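Local coordinates for 2-nitropropane dioxygenase (Streptomyces ansochromogenes, PDB 3BW3), which probably oxidises nitronates such as propionate 3-nitronate with molecular oxygen, using FMN as cofactor, at residues G177-T182 and R273-L278; A269-P274 and D296-T301; G250-A255 and M317-G322. The protein carries 1 engineered substitution. One frame throughout, in Å; residues are numbered along the deposited sequence.

Interaction 1: residues G177-T182 and R273-L278. Engineered in segment 177-182: Asp179 (natural residue His). With FMN (flavin mononucleotide), chain B.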
loop_
_atom_site.group_PDB
_atom_site.type_symbol
_atom_site.label_atom_id
_atom_site.label_comp_id
_atom_site.label_asym_id
_atom_site.label_seq_id
_atom_site.Cartn_x
_atom_site.Cartn_y
_atom_site.Cartn_z
ATOM N N GLY A 177 3.569 7.576 -7.291
ATOM C CA GLY A 177 3.592 9.026 -7.312
ATOM C C GLY A 177 2.776 9.500 -8.503
ATOM O O GLY A 177 2.531 8.737 -9.435
ATOM N N GLY A 178 2.335 10.750 -8.480
ATOM C CA GLY A 178 1.564 11.254 -9.602
ATOM C C GLY A 178 0.128 10.763 -9.708
ATOM O O GLY A 178 -0.479 10.331 -8.726
ATOM N N ASP A 179 -0.404 10.818 -10.921
ATOM C CA ASP A 179 -1.787 10.443 -11.202
ATOM C C ASP A 179 -2.138 8.970 -11.053
ATOM O O ASP A 179 -1.465 8.109 -11.617
ATOM C CB ASP A 179 -2.151 10.868 -12.630
ATOM C CG ASP A 179 -1.693 12.273 -12.954
ATOM O OD1 ASP A 179 -2.544 13.184 -12.991
ATOM O OD2 ASP A 179 -0.476 12.469 -13.159
ATOM N N GLN A 180 -3.189 8.684 -10.286
ATOM C CA GLN A 180 -3.653 7.309 -10.150
ATOM C C GLN A 180 -4.317 7.059 -11.501
ATOM O O GLN A 180 -5.041 7.921 -11.998
ATOM C CB GLN A 180 -4.690 7.179 -9.031
ATOM C CG GLN A 180 -4.099 7.027 -7.637
ATOM C CD GLN A 180 -3.469 5.662 -7.411
ATOM O OE1 GLN A 180 -2.260 5.549 -7.210
ATOM N NE2 GLN A 180 -4.287 4.619 -7.440
ATOM N N GLY A 181 -4.058 5.901 -12.103
ATOM C CA GLY A 181 -4.640 5.614 -13.402
ATOM C C GLY A 181 -6.019 4.979 -13.375
ATOM O O GLY A 181 -6.353 4.189 -14.262
ATOM N N THR A 182 -6.824 5.312 -12.369
ATOM C CA THR A 182 -8.167 4.751 -12.258
ATOM C C THR A 182 -8.990 5.056 -13.517
ATOM O O THR A 182 -8.911 6.150 -14.072
ATOM C CB THR A 182 -8.899 5.307 -11.027
ATOM O OG1 THR A 182 -8.964 6.726 -11.124
ATOM C CG2 THR A 182 -8.164 4.938 -9.752
ATOM N N ARG A 273 -8.471 14.734 -9.746
ATOM C CA ARG A 273 -8.460 13.276 -9.761
ATOM C C ARG A 273 -7.386 12.903 -8.748
ATOM O O ARG A 273 -6.399 13.614 -8.611
ATOM C CB ARG A 273 -8.078 12.771 -11.154
ATOM C CG ARG A 273 -8.751 11.480 -11.574
ATOM C CD ARG A 273 -8.565 11.282 -13.072
ATOM N NE ARG A 273 -9.572 10.408 -13.662
ATOM C CZ ARG A 273 -9.567 9.085 -13.564
ATOM N NH1 ARG A 273 -10.526 8.373 -14.141
ATOM N NH2 ARG A 273 -8.595 8.478 -12.900
ATOM N N PRO A 274 -7.561 11.791 -8.021
ATOM C CA PRO A 274 -6.547 11.413 -7.031
ATOM C C PRO A 274 -5.146 11.237 -7.618
ATOM O O PRO A 274 -4.955 10.477 -8.570
ATOM C CB PRO A 274 -7.101 10.117 -6.444
ATOM C CG PRO A 274 -8.602 10.303 -6.576
ATOM C CD PRO A 274 -8.721 10.883 -7.967
ATOM N N ALA A 275 -4.182 11.950 -7.038
ATOM C CA ALA A 275 -2.784 11.895 -7.465
ATOM C C ALA A 275 -1.919 12.144 -6.236
ATOM O O ALA A 275 -2.197 13.052 -5.459
ATOM C CB ALA A 275 -2.512 12.958 -8.534
ATOM N N ARG A 276 -0.873 11.344 -6.059
ATOM C CA ARG A 276 -0.011 11.474 -4.888
ATOM C C ARG A 276 1.053 12.565 -5.010
ATOM O O ARG A 276 1.869 12.571 -5.941
ATOM C CB ARG A 276 0.650 10.129 -4.574
ATOM C CG ARG A 276 1.459 10.132 -3.279
ATOM C CD ARG A 276 1.987 8.747 -2.938
ATOM N NE ARG A 276 0.915 7.810 -2.615
ATOM C CZ ARG A 276 0.253 7.781 -1.457
ATOM N NH1 ARG A 276 0.549 8.641 -0.490
ATOM N NH2 ARG A 276 -0.717 6.892 -1.267
ATOM N N SER A 277 1.047 13.472 -4.039
ATOM C CA SER A 277 1.977 14.593 -4.013
ATOM C C SER A 277 2.498 14.811 -2.603
ATOM O O SER A 277 1.870 14.386 -1.637
ATOM C CB SER A 277 1.251 15.859 -4.479
ATOM O OG SER A 277 1.960 17.028 -4.125
ATOM N N LEU A 278 3.648 15.466 -2.487
ATOM C CA LEU A 278 4.199 15.774 -1.171
ATOM C C LEU A 278 3.208 16.771 -0.578
ATOM O O LEU A 278 2.668 17.606 -1.299
ATOM C CB LEU A 278 5.583 16.420 -1.300
ATOM C CG LEU A 278 6.701 15.522 -1.833
ATOM C CD1 LEU A 278 7.940 16.354 -2.128
ATOM C CD2 LEU A 278 7.020 14.445 -0.806
HETATM N N1 FMN B . 1.673 8.017 -15.510
HETATM C C2 FMN B . 1.107 8.113 -16.783
HETATM O O2 FMN B . 0.601 7.118 -17.298
HETATM N N3 FMN B . 1.119 9.317 -17.471
HETATM C C4 FMN B . 1.688 10.468 -16.951
HETATM O O4 FMN B . 1.680 11.521 -17.609
HETATM C C4A FMN B . 2.280 10.387 -15.661
HETATM N N5 FMN B . 2.899 11.496 -15.080
HETATM C C5A FMN B . 3.514 11.418 -13.825
HETATM C C6 FMN B . 4.153 12.562 -13.282
HETATM C C7 FMN B . 4.808 12.534 -12.001
HETATM C C7M FMN B . 6.056 13.446 -11.924
HETATM C C8 FMN B . 4.802 11.252 -11.332
HETATM C C8M FMN B . 5.927 10.787 -10.406
HETATM C C9 FMN B . 4.140 10.101 -11.856
HETATM C C9A FMN B . 3.497 10.177 -13.110
HETATM N N10 FMN B . 2.849 9.051 -13.684
HETATM C C10 FMN B . 2.257 9.140 -14.953
HETATM C "C1'" FMN B . 2.616 7.781 -12.860
HETATM C "C2'" FMN B . 3.697 6.745 -13.243
HETATM O "O2'" FMN B . 3.289 6.067 -14.425
HETATM C "C3'" FMN B . 3.892 5.645 -12.141
HETATM O "O3'" FMN B . 2.617 5.020 -11.974
HETATM C "C4'" FMN B . 4.370 6.177 -10.772
HETATM O "O4'" FMN B . 5.406 7.141 -11.000
HETATM C "C5'" FMN B . 4.911 5.011 -9.894
HETATM O "O5'" FMN B . 5.371 5.464 -8.597
HETATM P P FMN B . 6.888 5.951 -8.180
HETATM O O1P FMN B . 7.410 4.918 -9.134
HETATM O O2P FMN B . 6.320 5.630 -6.819
HETATM O O3P FMN B . 6.495 7.286 -8.799
HETATM O O HOH W 1 -5.772 10.573 -11.038
#
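At the wall of the FMN pocket, a short antiparallel ladder joins Gly178 and Asp179 to Ala275 and Arg276. Gly178 and Arg276 make the hydrogen-bonded pair: Gly178 N gives to Arg276 O at 3.2 Å, and Arg276 N returns a bond to Gly178 O at 2.9 Å. Asp179 and Ala275 form the non-hydrogen-bonded pair, with Ala275 CB lying against the backbone of both Gly178 and Asp179. One step on, Gln180 N reaches Pro274 O at 3.0 Å, nearly straight (163°), and a water donates to both Pro274 O and Gln180 O. At the far end the extended Arg273 runs past Thr182 in the opposite sense. Its NH2 holds Thr182 O at 2.6 Å, the oxygen lying 21° out of the guanidinium plane; weak bonds run from NH1 to the same oxygen and from NH2 to Thr182 OG1. Asp179, engineered in place of histidine, brings OD2 to 4.0 Å from flavin N5. Gly178, without a side chain, lets its CA come within 3.6 Å of flavin C9, while Gly177 N bonds FMN O5' at 3.1 Å. The glycine pair follows barrel strand 168-172 and, backed by the ladder, lines the FMN pocket of this TIM-barrel flavoprotein.

Interaction 2: residues A269-P274 and D296-T301. With NIE (nitroethane), chain C.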
loop_
_atom_site.group_PDB
_atom_site.type_symbol
_atom_site.label_atom_id
_atom_site.label_comp_id
_atom_site.label_asym_id
_atom_site.label_seq_id
_atom_site.Cartn_x
_atom_site.Cartn_y
_atom_site.Cartn_z
ATOM N N ALA A 269 -6.597 18.119 -5.347
ATOM C CA ALA A 269 -6.313 19.549 -5.330
ATOM C C ALA A 269 -5.812 20.150 -6.639
ATOM O O ALA A 269 -6.300 21.188 -7.079
ATOM C CB ALA A 269 -5.322 19.857 -4.209
ATOM N N PHE A 270 -4.851 19.485 -7.267
ATOM C CA PHE A 270 -4.245 19.985 -8.495
ATOM C C PHE A 270 -4.900 19.620 -9.821
ATOM O O PHE A 270 -4.951 20.446 -10.738
ATOM C CB PHE A 270 -2.780 19.549 -8.536
ATOM C CG PHE A 270 -1.975 20.032 -7.364
ATOM C CD1 PHE A 270 -1.534 21.344 -7.303
ATOM C CD2 PHE A 270 -1.686 19.179 -6.308
ATOM C CE1 PHE A 270 -0.815 21.805 -6.205
ATOM C CE2 PHE A 270 -0.967 19.627 -5.203
ATOM C CZ PHE A 270 -0.531 20.944 -5.153
ATOM N N THR A 271 -5.402 18.397 -9.931
ATOM C CA THR A 271 -5.985 17.948 -11.190
ATOM C C THR A 271 -7.467 17.577 -11.171
ATOM O O THR A 271 -8.100 17.509 -12.229
ATOM C CB THR A 271 -5.208 16.733 -11.718
ATOM O OG1 THR A 271 -5.435 15.615 -10.850
ATOM C CG2 THR A 271 -3.711 17.031 -11.749
ATOM N N GLY A 272 -8.013 17.327 -9.981
ATOM C CA GLY A 272 -9.411 16.951 -9.880
ATOM C C GLY A 272 -9.576 15.444 -9.934
ATOM O O GLY A 272 -10.674 14.931 -10.144
ATOM N N ARG A 273 -8.471 14.734 -9.746
ATOM C CA ARG A 273 -8.460 13.276 -9.761
ATOM C C ARG A 273 -7.386 12.903 -8.748
ATOM O O ARG A 273 -6.399 13.614 -8.611
ATOM C CB ARG A 273 -8.078 12.771 -11.154
ATOM C CG ARG A 273 -8.751 11.480 -11.574
ATOM C CD ARG A 273 -8.565 11.282 -13.072
ATOM N NE ARG A 273 -9.572 10.408 -13.662
ATOM C CZ ARG A 273 -9.567 9.085 -13.564
ATOM N NH1 ARG A 273 -10.526 8.373 -14.141
ATOM N NH2 ARG A 273 -8.595 8.478 -12.900
ATOM N N PRO A 274 -7.561 11.791 -8.021
ATOM C CA PRO A 274 -6.547 11.413 -7.031
ATOM C C PRO A 274 -5.146 11.237 -7.618
ATOM O O PRO A 274 -4.955 10.477 -8.570
ATOM C CB PRO A 274 -7.101 10.117 -6.444
ATOM C CG PRO A 274 -8.602 10.303 -6.576
ATOM C CD PRO A 274 -8.721 10.883 -7.967
ATOM N N ASP A 296 -10.908 19.126 -15.792
ATOM C CA ASP A 296 -11.409 20.455 -15.439
ATOM C C ASP A 296 -10.534 21.183 -14.419
ATOM O O ASP A 296 -10.125 22.327 -14.636
ATOM C CB ASP A 296 -12.828 20.356 -14.875
ATOM C CG ASP A 296 -13.796 19.675 -15.829
ATOM O OD1 ASP A 296 -13.582 18.485 -16.157
ATOM O OD2 ASP A 296 -14.773 20.331 -16.246
ATOM N N VAL A 297 -10.260 20.525 -13.296
ATOM C CA VAL A 297 -9.449 21.134 -12.247
ATOM C C VAL A 297 -8.014 21.367 -12.719
ATOM O O VAL A 297 -7.403 22.383 -12.386
ATOM C CB VAL A 297 -9.464 20.270 -10.965
ATOM C CG1 VAL A 297 -8.520 20.854 -9.925
ATOM C CG2 VAL A 297 -10.881 20.218 -10.399
ATOM N N HIS A 298 -7.480 20.438 -13.504
ATOM C CA HIS A 298 -6.125 20.593 -14.023
ATOM C C HIS A 298 -6.027 21.871 -14.862
ATOM O O HIS A 298 -5.042 22.603 -14.772
ATOM C CB HIS A 298 -5.719 19.383 -14.875
ATOM C CG HIS A 298 -4.326 19.478 -15.420
ATOM N ND1 HIS A 298 -4.016 20.196 -16.555
ATOM C CD2 HIS A 298 -3.150 18.996 -14.949
ATOM C CE1 HIS A 298 -2.710 20.153 -16.758
ATOM N NE2 HIS A 298 -2.163 19.432 -15.797
ATOM N N HIS A 299 -7.045 22.137 -15.677
ATOM C CA HIS A 299 -7.045 23.339 -16.508
ATOM C C HIS A 299 -7.079 24.557 -15.597
ATOM O O HIS A 299 -6.405 25.561 -15.833
ATOM C CB HIS A 299 -8.282 23.396 -17.416
ATOM C CG HIS A 299 -8.391 22.261 -18.388
ATOM N ND1 HIS A 299 -7.291 21.650 -18.951
ATOM C CD2 HIS A 299 -9.476 21.663 -18.937
ATOM C CE1 HIS A 299 -7.693 20.721 -19.801
ATOM N NE2 HIS A 299 -9.014 20.709 -19.811
ATOM N N LEU A 300 -7.886 24.452 -14.552
ATOM C CA LEU A 300 -8.069 25.525 -13.587
ATOM C C LEU A 300 -6.793 25.938 -12.842
ATOM O O LEU A 300 -6.511 27.125 -12.700
ATOM C CB LEU A 300 -9.131 25.093 -12.579
ATOM C CG LEU A 300 -9.967 26.137 -11.848
ATOM C CD1 LEU A 300 -10.809 26.917 -12.844
ATOM C CD2 LEU A 300 -10.861 25.428 -10.841
ATOM N N THR A 301 -6.021 24.961 -12.378
ATOM C CA THR A 301 -4.808 25.244 -11.607
ATOM C C THR A 301 -3.486 25.358 -12.372
ATOM O O THR A 301 -2.472 25.727 -11.777
ATOM C CB THR A 301 -4.593 24.184 -10.509
ATOM O OG1 THR A 301 -4.215 22.947 -11.120
ATOM C CG2 THR A 301 -5.865 23.970 -9.704
HETATM N N3 NIE C . 1.229 17.723 -14.824
HETATM C C1 NIE C . 1.219 19.268 -16.763
HETATM C C2 NIE C . 1.713 19.006 -15.334
HETATM O O4 NIE C . 2.022 16.814 -14.645
HETATM O O5 NIE C . 0.047 17.559 -14.561
#
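Thr301 and Phe270 join the first turns of helix 296-311 to the loop 269-274. Thr301 OG1 donates to Phe270 O at 2.6 Å, meeting a lone pair in the carbonyl plane; with chi1 at 71° the hydroxyl sits between its own backbone N and carbonyl carbon, on the side that faces the loop. The same oxygen also receives a CA-H...O contact from His298 CA at 3.5 Å. A weaker bond runs from His298 N to Thr271 O, 3.3 Å long and well bent.

Van der Waals packing against the loop backbone centres on Val297. Its CB rests 3.3 Å from Thr271 O, and its two methyls spread along the loop: CG1 lies 3.6 Å from Ala269 O, and CG2 is 3.6 Å from Gly272 CA. Gly272 has backbone angles (phi 91°) that call for glycine, and a CB there would point at the helix and clash with Val297 CG2. Next to it, Thr271 CG2 meets the His298 ring edge, 3.8 Å from CD2.

CG of His298 is anti to the backbone N (chi1 -179°), which carries the ring off the helix, and NE2 gives a weak bond of 3.1 Å to nitroethane O5. Tyr44 stacks on this ring. The helix supplies His298 and Arg305 to the nitroethane pocket, where both bond the ligand, and the loop stands behind as second shell.

Interaction 3: residues G250-A255 and M317-G322. With FMN (flavin mononucleotide), chain B; NIE (nitroethane), chain C.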
loop_
_atom_site.group_PDB
_atom_site.type_symbol
_atom_site.label_atom_id
_atom_site.label_comp_id
_atom_site.label_asym_id
_atom_site.label_seq_id
_atom_site.Cartn_x
_atom_site.Cartn_y
_atom_site.Cartn_z
ATOM N N GLY A 250 13.600 22.513 -10.521
ATOM C CA GLY A 250 14.526 22.367 -9.413
ATOM C C GLY A 250 13.827 22.271 -8.067
ATOM O O GLY A 250 14.232 21.471 -7.226
ATOM N N PRO A 251 12.781 23.082 -7.820
ATOM C CA PRO A 251 12.062 23.038 -6.543
ATOM C C PRO A 251 11.397 21.679 -6.305
ATOM O O PRO A 251 11.286 21.218 -5.169
ATOM C CB PRO A 251 11.030 24.158 -6.687
ATOM C CG PRO A 251 11.730 25.140 -7.562
ATOM C CD PRO A 251 12.339 24.240 -8.617
ATOM N N HIS A 252 10.951 21.048 -7.388
ATOM C CA HIS A 252 10.299 19.749 -7.292
ATOM C C HIS A 252 11.328 18.674 -6.946
ATOM O O HIS A 252 11.106 17.862 -6.050
ATOM C CB HIS A 252 9.590 19.428 -8.614
ATOM C CG HIS A 252 8.707 18.218 -8.554
ATOM N ND1 HIS A 252 7.789 17.922 -9.537
ATOM C CD2 HIS A 252 8.619 17.218 -7.643
ATOM C CE1 HIS A 252 7.176 16.791 -9.239
ATOM N NE2 HIS A 252 7.662 16.343 -8.095
ATOM N N LYS A 253 12.456 18.671 -7.648
ATOM C CA LYS A 253 13.504 17.691 -7.378
ATOM C C LYS A 253 14.016 17.815 -5.946
ATOM O O LYS A 253 14.201 16.813 -5.262
ATOM C CB LYS A 253 14.682 17.866 -8.342
ATOM C CG LYS A 253 14.401 17.502 -9.793
ATOM C CD LYS A 253 15.683 17.598 -10.604
ATOM C CE LYS A 253 15.478 17.148 -12.034
ATOM N NZ LYS A 253 16.736 17.264 -12.824
ATOM N N ARG A 254 14.244 19.046 -5.498
ATOM C CA ARG A 254 14.751 19.296 -4.149
ATOM C C ARG A 254 13.777 18.855 -3.056
ATOM O O ARG A 254 14.190 18.346 -2.013
ATOM C CB ARG A 254 15.074 20.788 -3.970
ATOM C CG ARG A 254 16.256 21.289 -4.819
ATOM C CD ARG A 254 16.676 22.704 -4.438
ATOM N NE ARG A 254 15.780 23.738 -4.955
ATOM C CZ ARG A 254 15.854 24.246 -6.185
ATOM N NH1 ARG A 254 16.781 23.817 -7.031
ATOM N NH2 ARG A 254 15.017 25.199 -6.566
ATOM N N ALA A 255 12.485 19.041 -3.301
ATOM C CA ALA A 255 11.460 18.678 -2.327
ATOM C C ALA A 255 11.436 17.189 -1.987
ATOM O O ALA A 255 11.111 16.810 -0.866
ATOM C CB ALA A 255 10.089 19.119 -2.836
ATOM N N MET A 317 3.189 24.190 -5.918
ATOM C CA MET A 317 3.379 23.259 -7.016
ATOM C C MET A 317 2.797 21.885 -6.745
ATOM O O MET A 317 2.551 21.517 -5.592
ATOM C CB MET A 317 4.870 23.112 -7.319
ATOM C CG MET A 317 5.545 24.384 -7.808
ATOM S SD MET A 317 7.326 24.164 -7.966
ATOM C CE MET A 317 7.391 22.819 -9.179
ATOM N N ALA A 318 2.566 21.135 -7.824
ATOM C CA ALA A 318 2.060 19.769 -7.720
ATOM C C ALA A 318 3.311 18.920 -7.549
ATOM O O ALA A 318 3.900 18.468 -8.522
ATOM C CB ALA A 318 1.331 19.371 -8.995
ATOM N N LEU A 319 3.719 18.716 -6.303
ATOM C CA LEU A 319 4.923 17.951 -6.013
ATOM C C LEU A 319 4.719 16.431 -6.107
ATOM O O LEU A 319 4.865 15.714 -5.120
ATOM C CB LEU A 319 5.435 18.349 -4.621
ATOM C CG LEU A 319 5.695 19.852 -4.414
ATOM C CD1 LEU A 319 6.102 20.123 -2.975
ATOM C CD2 LEU A 319 6.793 20.324 -5.356
ATOM N N TRP A 320 4.388 15.944 -7.300
ATOM C CA TRP A 320 4.163 14.512 -7.514
ATOM C C TRP A 320 5.320 13.679 -6.957
ATOM O O TRP A 320 6.488 13.965 -7.233
ATOM C CB TRP A 320 4.030 14.212 -9.007
ATOM C CG TRP A 320 2.960 14.976 -9.729
ATOM C CD1 TRP A 320 3.051 15.502 -10.989
ATOM C CD2 TRP A 320 1.632 15.267 -9.269
ATOM N NE1 TRP A 320 1.867 16.100 -11.338
ATOM C CE2 TRP A 320 0.979 15.972 -10.304
ATOM C CE3 TRP A 320 0.933 15.003 -8.084
ATOM C CZ2 TRP A 320 -0.342 16.418 -10.192
ATOM C CZ3 TRP A 320 -0.382 15.447 -7.970
ATOM C CH2 TRP A 320 -1.004 16.148 -9.020
ATOM N N ALA A 321 4.992 12.639 -6.195
ATOM C CA ALA A 321 6.011 11.778 -5.603
ATOM C C ALA A 321 5.416 10.526 -4.957
ATOM O O ALA A 321 4.402 10.598 -4.260
ATOM C CB ALA A 321 6.805 12.561 -4.559
ATOM N N GLY A 322 6.058 9.384 -5.194
ATOM C CA GLY A 322 5.602 8.135 -4.611
ATOM C C GLY A 322 6.083 8.076 -3.174
ATOM O O GLY A 322 6.866 8.928 -2.750
HETATM N N1 FMN B . 1.673 8.017 -15.510
HETATM C C2 FMN B . 1.107 8.113 -16.783
HETATM O O2 FMN B . 0.601 7.118 -17.298
HETATM N N3 FMN B . 1.119 9.317 -17.471
HETATM C C4 FMN B . 1.688 10.468 -16.951
HETATM O O4 FMN B . 1.680 11.521 -17.609
HETATM C C4A FMN B . 2.280 10.387 -15.661
HETATM N N5 FMN B . 2.899 11.496 -15.080
HETATM C C5A FMN B . 3.514 11.418 -13.825
HETATM C C6 FMN B . 4.153 12.562 -13.282
HETATM C C7 FMN B . 4.808 12.534 -12.001
HETATM C C7M FMN B . 6.056 13.446 -11.924
HETATM C C8 FMN B . 4.802 11.252 -11.332
HETATM C C8M FMN B . 5.927 10.787 -10.406
HETATM C C9 FMN B . 4.140 10.101 -11.856
HETATM C C9A FMN B . 3.497 10.177 -13.110
HETATM N N10 FMN B . 2.849 9.051 -13.684
HETATM C C10 FMN B . 2.257 9.140 -14.953
HETATM C "C1'" FMN B . 2.616 7.781 -12.860
HETATM C "C2'" FMN B . 3.697 6.745 -13.243
HETATM O "O2'" FMN B . 3.289 6.067 -14.425
HETATM C "C3'" FMN B . 3.892 5.645 -12.141
HETATM O "O3'" FMN B . 2.617 5.020 -11.974
HETATM C "C4'" FMN B . 4.370 6.177 -10.772
HETATM O "O4'" FMN B . 5.406 7.141 -11.000
HETATM C "C5'" FMN B . 4.911 5.011 -9.894
HETATM O "O5'" FMN B . 5.371 5.464 -8.597
HETATM P P FMN B . 6.888 5.951 -8.180
HETATM O O1P FMN B . 7.410 4.918 -9.134
HETATM O O2P FMN B . 6.320 5.630 -6.819
HETATM O O3P FMN B . 6.495 7.286 -8.799
HETATM N N3 NIE C . 1.229 17.723 -14.824
HETATM C C1 NIE C . 1.219 19.268 -16.763
HETATM C C2 NIE C . 1.713 19.006 -15.334
HETATM O O4 NIE C . 2.022 16.814 -14.645
HETATM O O5 NIE C . 0.047 17.559 -14.561
#
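This is a helix-on-loop contact, buried for the most part and built round one histidine. It lies outside the parallel strands of the TIM barrel, where helix 250-255 packs on the loop 317-322 beside the small antiparallel sheet. His252 carries it. A chi1 of -171° swings its ring away from its own backbone N and across the loop, and NE2 donates to Trp320 O at 2.8 Å. The bond is close to straight, 162° at the hydrogen, and the oxygen lies essentially in the ring plane. One face of the same imidazole takes a CH-pi contact from Leu319 CA, 4.1 Å from the ring centroid. Edge and face are therefore both used, which should hold the ring's rotation.

Apolar contacts flank the histidine. Pro251 CB touches Met317 SD at 3.9 Å, the methionine bending at its last torsion so that its methyl CE comes near His252 CB. One turn further along the helix, Ala255 CB meets Leu319 CD1 at 4.1 Å.

The loop itself is folded tightly: Ala318 and Leu319 are each the centre of an inverse gamma turn, and Ala318 CB sits over the rim of one face of the Trp320 indole. Two residues on from this tryptophan, Gly322 CA packs 3.4 Å from FMN O2P at the phosphate end. His252 grips the backbone of Trp320, whose side chain reaches the other way, into the active site. There Trp320 CB lies 3.5 Å from flavin C7, and Trp320 NE1 makes a weak bond, 3.4 Å long, to nitroethane O4 lying at the indole edge.

The three contacts form a continuous layer along one side of the active site. Interactions 1 and 2 share Arg273 and Pro274, so the loop on helix 296-311 runs straight into strand 275-278, which backs the flavin-lining strand 178-179. Interaction 3 meets that backing strand along the same edge as Gly178: Arg276 O, which accepts from Gly178 N, also lies 3.1 Å from Ala321 N, and Leu278 N is 2.9 Å from Leu319 O. Trp320 ties all three together, with CZ3 at 3.3 Å from Ala275 CB and CZ2 at 3.8 Å from Thr271 CG2. Interactions 1 and 3 touch FMN, interactions 2 and 3 nitroethane, although the centres of 2 and 3 are about 17 Å apart.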